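Local coordinates for thioredoxin-like protein (Parabacteroides distasonis, PDB 4FO5), which probably works as a thioredoxin-fold oxidoreductase related to the AhpC/TSA family, although its exact reaction and partners are not established, at residues V52-E57 / E134-I139; N56-N59 / K65-M68; K116-N121 / I127-T132. One frame throughout, in Å; residues are numbered along the deposited sequence. Where two conformers were deposited one is given.

Interaction 1: residues V52-E57 / E134-I139; sequences VQLANE and EKLTEI
Glu57 sends its CG anti to the backbone N (chi1 -157°) and then bends at chi2 (69°), which brings the carboxylate up to Thr137, whose own chi1 of -68° sets OG1 anti to its carbonyl carbon and turned to meet it. The two side chains cross at about a right angle. Thr137 OG1 donates to Glu57 OE2 (2.5 Å), which accepts through its anti lone pair, the one directed away from the other carboxylate oxygen. OE2 also forms a salt bridge with Lys60, so a hydroxyl and an ammonium group share one oxygen. An alanine at Glu57 would remove the acceptor and is likely to leave Lys60 without this charge partner and the Thr137 hydroxyl without its link to the facing helix. The apolar part of the contact is looser: Leu54 CD2 and Leu136 CD2 approach to 4.5 Å, with the nearest CA atoms, of Glu57 and Thr137, 7.4 Å apart. Both leucines also touch Leu36 of strand 34-40, which places helices 45-58 and 133-140 side by side on one face of the central sheet, while Leu54 reaches Asn117 and Leu136 reaches Leu119 on the neighbouring strand 117-120.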
# COMPACT_ATOMS: atom_id res chain seq x y z
N VAL A 52 -3.32 6.30 -8.12
CA VAL A 52 -4.23 7.45 -8.17
C VAL A 52 -5.65 6.98 -7.92
O VAL A 52 -6.36 7.61 -7.15
CB VAL A 52 -4.10 8.20 -9.53
CG1 VAL A 52 -5.20 9.24 -9.71
CG2 VAL A 52 -2.73 8.84 -9.67
N GLN A 53 -6.06 5.88 -8.57
CA GLN A 53 -7.43 5.39 -8.44
C GLN A 53 -7.69 4.88 -7.04
O GLN A 53 -8.72 5.23 -6.46
CB GLN A 53 -7.75 4.34 -9.49
CG GLN A 53 -7.74 4.90 -10.93
CD GLN A 53 -8.59 6.13 -11.17
OE1 GLN A 53 -9.78 6.18 -10.82
NE2 GLN A 53 -8.01 7.16 -11.81
N LEU A 54 -6.74 4.15 -6.45
CA LEU A 54 -6.88 3.67 -5.06
C LEU A 54 -6.91 4.83 -4.05
O LEU A 54 -7.81 4.86 -3.21
CB LEU A 54 -5.77 2.67 -4.69
CG LEU A 54 -5.82 1.31 -5.41
CD1 LEU A 54 -4.48 0.59 -5.27
CD2 LEU A 54 -6.98 0.44 -4.92
N ALA A 55 -5.95 5.79 -4.13
CA ALA A 55 -5.91 6.94 -3.20
C ALA A 55 -7.23 7.73 -3.25
O ALA A 55 -7.75 8.08 -2.19
CB ALA A 55 -4.73 7.84 -3.51
N ASN A 56 -7.81 7.94 -4.46
CA ASN A 56 -9.07 8.68 -4.53
C ASN A 56 -10.24 7.83 -3.98
O ASN A 56 -11.16 8.40 -3.40
CB ASN A 56 -9.33 9.21 -5.94
CG ASN A 56 -8.44 10.41 -6.23
OD1 ASN A 56 -8.72 11.54 -5.83
ND2 ASN A 56 -7.28 10.16 -6.80
N GLU A 57 -10.18 6.50 -4.07
CA GLU A 57 -11.23 5.66 -3.50
C GLU A 57 -11.20 5.71 -1.96
O GLU A 57 -12.26 5.71 -1.35
CB GLU A 57 -11.06 4.21 -3.97
CG GLU A 57 -12.35 3.41 -3.90
CD GLU A 57 -13.44 3.79 -4.88
OE1 GLU A 57 -13.17 4.48 -5.89
OE2 GLU A 57 -14.61 3.45 -4.59
N GLU A 134 -13.15 -0.56 -6.91
CA GLU A 134 -14.51 -1.08 -6.85
C GLU A 134 -14.62 -2.18 -5.78
O GLU A 134 -15.45 -2.05 -4.88
CB GLU A 134 -14.96 -1.60 -8.23
CG GLU A 134 -15.00 -0.53 -9.32
CD GLU A 134 -13.69 0.01 -9.87
OE1 GLU A 134 -12.68 -0.73 -9.88
OE2 GLU A 134 -13.68 1.18 -10.32
N LYS A 135 -13.73 -3.20 -5.84
CA LYS A 135 -13.72 -4.28 -4.83
C LYS A 135 -13.33 -3.75 -3.44
O LYS A 135 -13.90 -4.23 -2.46
CB LYS A 135 -12.81 -5.45 -5.24
CG LYS A 135 -13.07 -6.77 -4.46
CD LYS A 135 -14.29 -7.51 -5.01
CE LYS A 135 -14.71 -8.73 -4.24
NZ LYS A 135 -16.19 -8.79 -4.10
N LEU A 136 -12.42 -2.75 -3.35
CA LEU A 136 -12.04 -2.19 -2.05
C LEU A 136 -13.28 -1.61 -1.34
O LEU A 136 -13.53 -1.93 -0.18
CB LEU A 136 -10.91 -1.13 -2.18
CG LEU A 136 -10.52 -0.33 -0.93
CD1 LEU A 136 -9.87 -1.22 0.16
CD2 LEU A 136 -9.59 0.81 -1.28
N THR A 137 -14.10 -0.83 -2.07
CA THR A 137 -15.32 -0.22 -1.55
C THR A 137 -16.34 -1.29 -1.11
O THR A 137 -16.90 -1.18 -0.01
CB THR A 137 -15.89 0.73 -2.60
OG1 THR A 137 -14.97 1.82 -2.70
CG2 THR A 137 -17.25 1.28 -2.25
N GLU A 138 -16.56 -2.34 -1.94
CA GLU A 138 -17.47 -3.45 -1.64
C GLU A 138 -17.03 -4.17 -0.36
O GLU A 138 -17.87 -4.51 0.46
CB GLU A 138 -17.57 -4.43 -2.82
N ILE A 139 -15.71 -4.35 -0.18
CA ILE A 139 -15.16 -4.99 1.02
C ILE A 139 -15.33 -4.08 2.27
O ILE A 139 -15.74 -4.57 3.32
CB ILE A 139 -13.66 -5.39 0.81
CG1 ILE A 139 -13.52 -6.55 -0.23
CG2 ILE A 139 -13.03 -5.77 2.13
CD1 ILE A 139 -12.12 -6.71 -0.83

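Interaction 2: residues N56-N59 / K65-M68; sequences NEVN and KIAM
Val58, in the last part of helix 45-58, brings its CA to 6.8 Å from that of Met68, on an extended strand whose alternation turns Ile66 and Met68 toward the helix and Ala67 away from it. The valine packs against both side chains, CG1 on Ile66 and on Met68 CB, CG2 on Met68 alone. With chi1 at 173°, Val58 CG1 is anti to the backbone N and meets the branch methyl of Ile66, CG2, at 3.9 Å; the two side chains cross at about a right angle. The same CG1 lies 4.0 Å from Met68 CB, and Val58 CG2 is 4.1 Å from that carbon, so both valine methyls rest on the root of the Met68 side chain, all three residues being buried. Val58 CG2 goes further and touches the selenium of this selenomethionine, Met68 SE, at 4.0 Å. These elements close the beta-alpha-beta crossover made by strand 34-40, helix 45-58 and strand 66-72, a building block of the thioredoxin fold. The two strands are parallel neighbours, as the backbone bonds of Ala67 with Tyr34 and Leu36 attest, and the helix covers the face that carries Ile66 and Met68. Leu36 of the first strand touches both Val58 and Met68, so the valine packs over two adjacent strands. Of the Ile66 side chain, it is the branch methyl that faces Val58. Beyond CB the Met68 chain bends at chi2 (130°) and again at chi3 (-122°), neither near a staggered value, which lays SE and CE against Leu54 and Ala55, one turn earlier on the helix.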
# COMPACT_ATOMS: atom_id res chain seq x y z
N ASN A 56 -7.81 7.94 -4.46
CA ASN A 56 -9.07 8.68 -4.53
C ASN A 56 -10.24 7.83 -3.98
O ASN A 56 -11.16 8.40 -3.40
CB ASN A 56 -9.33 9.21 -5.94
CG ASN A 56 -8.44 10.41 -6.23
OD1 ASN A 56 -8.72 11.54 -5.83
ND2 ASN A 56 -7.28 10.16 -6.80
N GLU A 57 -10.18 6.50 -4.07
CA GLU A 57 -11.23 5.66 -3.50
C GLU A 57 -11.20 5.71 -1.96
O GLU A 57 -12.26 5.71 -1.35
CB GLU A 57 -11.06 4.21 -3.97
CG GLU A 57 -12.35 3.41 -3.90
CD GLU A 57 -13.44 3.79 -4.88
OE1 GLU A 57 -13.17 4.48 -5.89
OE2 GLU A 57 -14.61 3.45 -4.59
N VAL A 58 -10.00 5.74 -1.35
CA VAL A 58 -9.79 5.76 0.10
C VAL A 58 -10.33 7.06 0.67
O VAL A 58 -10.92 7.04 1.75
CB VAL A 58 -8.30 5.50 0.51
CG1 VAL A 58 -8.08 5.70 2.01
CG2 VAL A 58 -7.87 4.10 0.11
N ASN A 59 -10.26 8.17 -0.11
CA ASN A 59 -10.79 9.48 0.28
C ASN A 59 -12.32 9.45 0.50
O ASN A 59 -12.85 10.39 1.11
CB ASN A 59 -10.42 10.59 -0.74
CG ASN A 59 -9.00 11.09 -0.61
OD1 ASN A 59 -8.41 11.12 0.48
ND2 ASN A 59 -8.42 11.51 -1.72
N LYS A 65 -11.81 4.03 9.37
CA LYS A 65 -12.12 2.79 8.65
C LYS A 65 -10.91 2.22 7.90
O LYS A 65 -10.67 1.01 7.92
CB LYS A 65 -13.28 3.02 7.67
N ILE A 66 -10.17 3.09 7.20
CA ILE A 66 -9.06 2.62 6.36
C ILE A 66 -7.93 3.62 6.28
O ILE A 66 -8.15 4.82 6.19
CB ILE A 66 -9.57 2.25 4.91
CG1 ILE A 66 -8.45 1.70 3.98
CG2 ILE A 66 -10.30 3.42 4.22
CD1 ILE A 66 -8.37 0.24 3.84
N ALA A 67 -6.71 3.12 6.29
CA ALA A 67 -5.55 3.96 6.07
C ALA A 67 -4.86 3.50 4.80
O ALA A 67 -4.72 2.31 4.55
CB ALA A 67 -4.59 3.90 7.26
N MSE A 68 -4.45 4.44 3.98
CA MSE A 68 -3.72 4.09 2.79
C MSE A 68 -2.24 4.27 3.06
O MSE A 68 -1.83 5.32 3.53
CB MSE A 68 -4.17 4.95 1.62
CG MSE A 68 -3.18 4.95 0.49
SE MSE A 68 -4.09 4.59 -1.11
CE MSE A 68 -3.17 3.06 -1.69

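Interaction 3: residues K116-N121 / I127-T132; sequences KNFLIN and IAANVT
Leu119 O receives two backbone N-H groups from the facing strand: Ile127 N at 2.8 Å, nearly along the C=O axis and with an N-H...O angle of 165°, and Ala128 N, a weak bond at 3.4 Å. In return Leu119 N donates to Ala128 O at 2.9 Å. Two residues, Ile127 and Ala128, thus stand against the single Leu119, which is a classic beta bulge. At the other end Asn117 grips the chain as it leaves the strand. Its CG lies between the backbone N and the carbonyl carbon (chi1 77°), and that turn lets the amide bond both backbone groups of Val131: Asn117 OD1 accepts from Val131 N at 2.7 Å, and Asn117 ND2 donates to Val131 O at 2.9 Å. The second bond is nearly straight, 171° at the hydrogen, and lies in the carbonyl plane on a lone pair, so the amide is fixed in rotation. Asn117 O also accepts from Asn130 N. The whole is an antiparallel beta hairpin of strands 117-120 and 126-129, the latter outermost in the sheet within this chain; Thr132, just beyond it, caps helix 133-140 through Lys135 N. On the face bearing Leu119 and Ala128, Leu119 CD2 meets Ile127 CD1 at 3.7 Å, and Leu136 and Ile139 of that helix cover the leucine. The other face carries the non-hydrogen-bonded pair Phe118 and Ala129, with Phe118 CD2 4.4 Å from Ala129 CB and the ring also meeting Tyr109. The extended Lys116 chain passes across the Asn130 amide at about a right angle, its CG 3.1 Å from Asn130 OD1.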
# COMPACT_ATOMS: atom_id res chain seq x y z
N LYS A 116 2.14 -4.66 -6.48
CA LYS A 116 0.95 -5.26 -5.91
C LYS A 116 0.42 -4.39 -4.78
O LYS A 116 1.12 -3.49 -4.30
CB LYS A 116 1.42 -6.64 -5.37
CG LYS A 116 0.37 -7.69 -5.05
CD LYS A 116 0.99 -9.09 -5.01
CE LYS A 116 0.04 -10.16 -4.52
NZ LYS A 116 0.76 -11.43 -4.18
N ASN A 117 -0.82 -4.65 -4.35
CA ASN A 117 -1.44 -4.02 -3.20
C ASN A 117 -2.00 -5.12 -2.29
O ASN A 117 -2.22 -6.26 -2.73
CB ASN A 117 -2.49 -2.97 -3.56
CG ASN A 117 -3.85 -3.46 -4.02
OD1 ASN A 117 -4.45 -4.40 -3.47
ND2 ASN A 117 -4.42 -2.73 -4.95
N PHE A 118 -2.18 -4.80 -1.03
CA PHE A 118 -2.67 -5.72 -0.02
C PHE A 118 -3.61 -5.01 0.92
O PHE A 118 -3.29 -3.92 1.40
CB PHE A 118 -1.49 -6.33 0.79
CG PHE A 118 -0.40 -6.96 -0.02
CD1 PHE A 118 0.66 -6.20 -0.51
CD2 PHE A 118 -0.45 -8.31 -0.35
CE1 PHE A 118 1.65 -6.77 -1.30
CE2 PHE A 118 0.57 -8.89 -1.12
CZ PHE A 118 1.62 -8.12 -1.57
N LEU A 119 -4.76 -5.61 1.18
CA LEU A 119 -5.68 -5.12 2.19
C LEU A 119 -5.35 -5.90 3.47
O LEU A 119 -5.46 -7.13 3.50
CB LEU A 119 -7.15 -5.29 1.75
CG LEU A 119 -8.21 -4.72 2.71
CD1 LEU A 119 -8.02 -3.20 2.92
CD2 LEU A 119 -9.59 -5.00 2.18
N ILE A 120 -4.85 -5.19 4.48
CA ILE A 120 -4.42 -5.73 5.75
C ILE A 120 -5.42 -5.32 6.84
O ILE A 120 -5.73 -4.13 6.97
CB ILE A 120 -2.96 -5.24 6.06
CG1 ILE A 120 -1.98 -5.60 4.88
CG2 ILE A 120 -2.46 -5.78 7.39
CD1 ILE A 120 -0.58 -4.88 4.87
N ASN A 121 -5.88 -6.30 7.67
CA ASN A 121 -6.85 -6.02 8.73
C ASN A 121 -6.12 -5.45 9.98
O ASN A 121 -4.91 -5.26 9.93
CB ASN A 121 -7.71 -7.26 9.06
CG ASN A 121 -7.03 -8.42 9.77
OD1 ASN A 121 -5.88 -8.35 10.21
ND2 ASN A 121 -7.73 -9.51 9.89
N ILE A 127 -5.99 -9.79 4.13
CA ILE A 127 -7.32 -10.36 3.90
C ILE A 127 -7.68 -10.32 2.39
O ILE A 127 -8.63 -10.97 1.99
CB ILE A 127 -8.40 -9.69 4.77
CG1 ILE A 127 -8.40 -8.16 4.59
CG2 ILE A 127 -8.24 -10.12 6.25
CD1 ILE A 127 -9.65 -7.48 4.99
N ALA A 128 -6.94 -9.55 1.58
CA ALA A 128 -7.15 -9.43 0.14
C ALA A 128 -5.87 -8.93 -0.54
O ALA A 128 -5.07 -8.24 0.08
CB ALA A 128 -8.32 -8.49 -0.17
N ALA A 129 -5.68 -9.30 -1.81
CA ALA A 129 -4.51 -8.92 -2.60
C ALA A 129 -4.98 -8.34 -3.91
O ALA A 129 -6.05 -8.74 -4.38
CB ALA A 129 -3.62 -10.15 -2.84
N ASN A 130 -4.22 -7.40 -4.49
CA ASN A 130 -4.52 -6.72 -5.77
C ASN A 130 -5.98 -6.32 -5.86
O ASN A 130 -6.66 -6.75 -6.77
CB ASN A 130 -4.15 -7.61 -6.97
CG ASN A 130 -2.69 -7.98 -6.99
OD1 ASN A 130 -1.82 -7.11 -7.15
ND2 ASN A 130 -2.41 -9.25 -6.75
N VAL A 131 -6.45 -5.53 -4.88
CA VAL A 131 -7.83 -5.10 -4.85
C VAL A 131 -8.00 -3.90 -5.81
O VAL A 131 -7.07 -3.08 -5.95
CB VAL A 131 -8.29 -4.82 -3.39
CG1 VAL A 131 -7.90 -3.42 -2.91
CG2 VAL A 131 -9.77 -5.06 -3.21
N THR A 132 -9.14 -3.84 -6.48
CA THR A 132 -9.49 -2.76 -7.40
C THR A 132 -10.18 -1.70 -6.56
O THR A 132 -10.67 -2.05 -5.47
CB THR A 132 -10.44 -3.28 -8.50
OG1 THR A 132 -11.65 -3.77 -7.91
CG2 THR A 132 -9.79 -4.29 -9.42

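Interactions 1 and 2 share helix 45-58 and meet over Leu136, whose CD2 touches Val58 CG2, while Met68 of interaction 2 packs against Leu54 and Ala55. Interaction 2 is the buried one and wholly apolar in its close approaches; interaction 1 is partly buried, pairing leucines next to the sheet with a polar bond farther out. Interaction 3 differs in kind: backbone bonds and an asparagine amide dominate, and exposed residues take part at the strand margin. Strand 126-129 is followed, after a short loop, by helix 133-140 of interaction 1, where Ile139 packs on Leu119. Interactions 2 and 3 reach the same sheet and touch through Ile66 and Leu119.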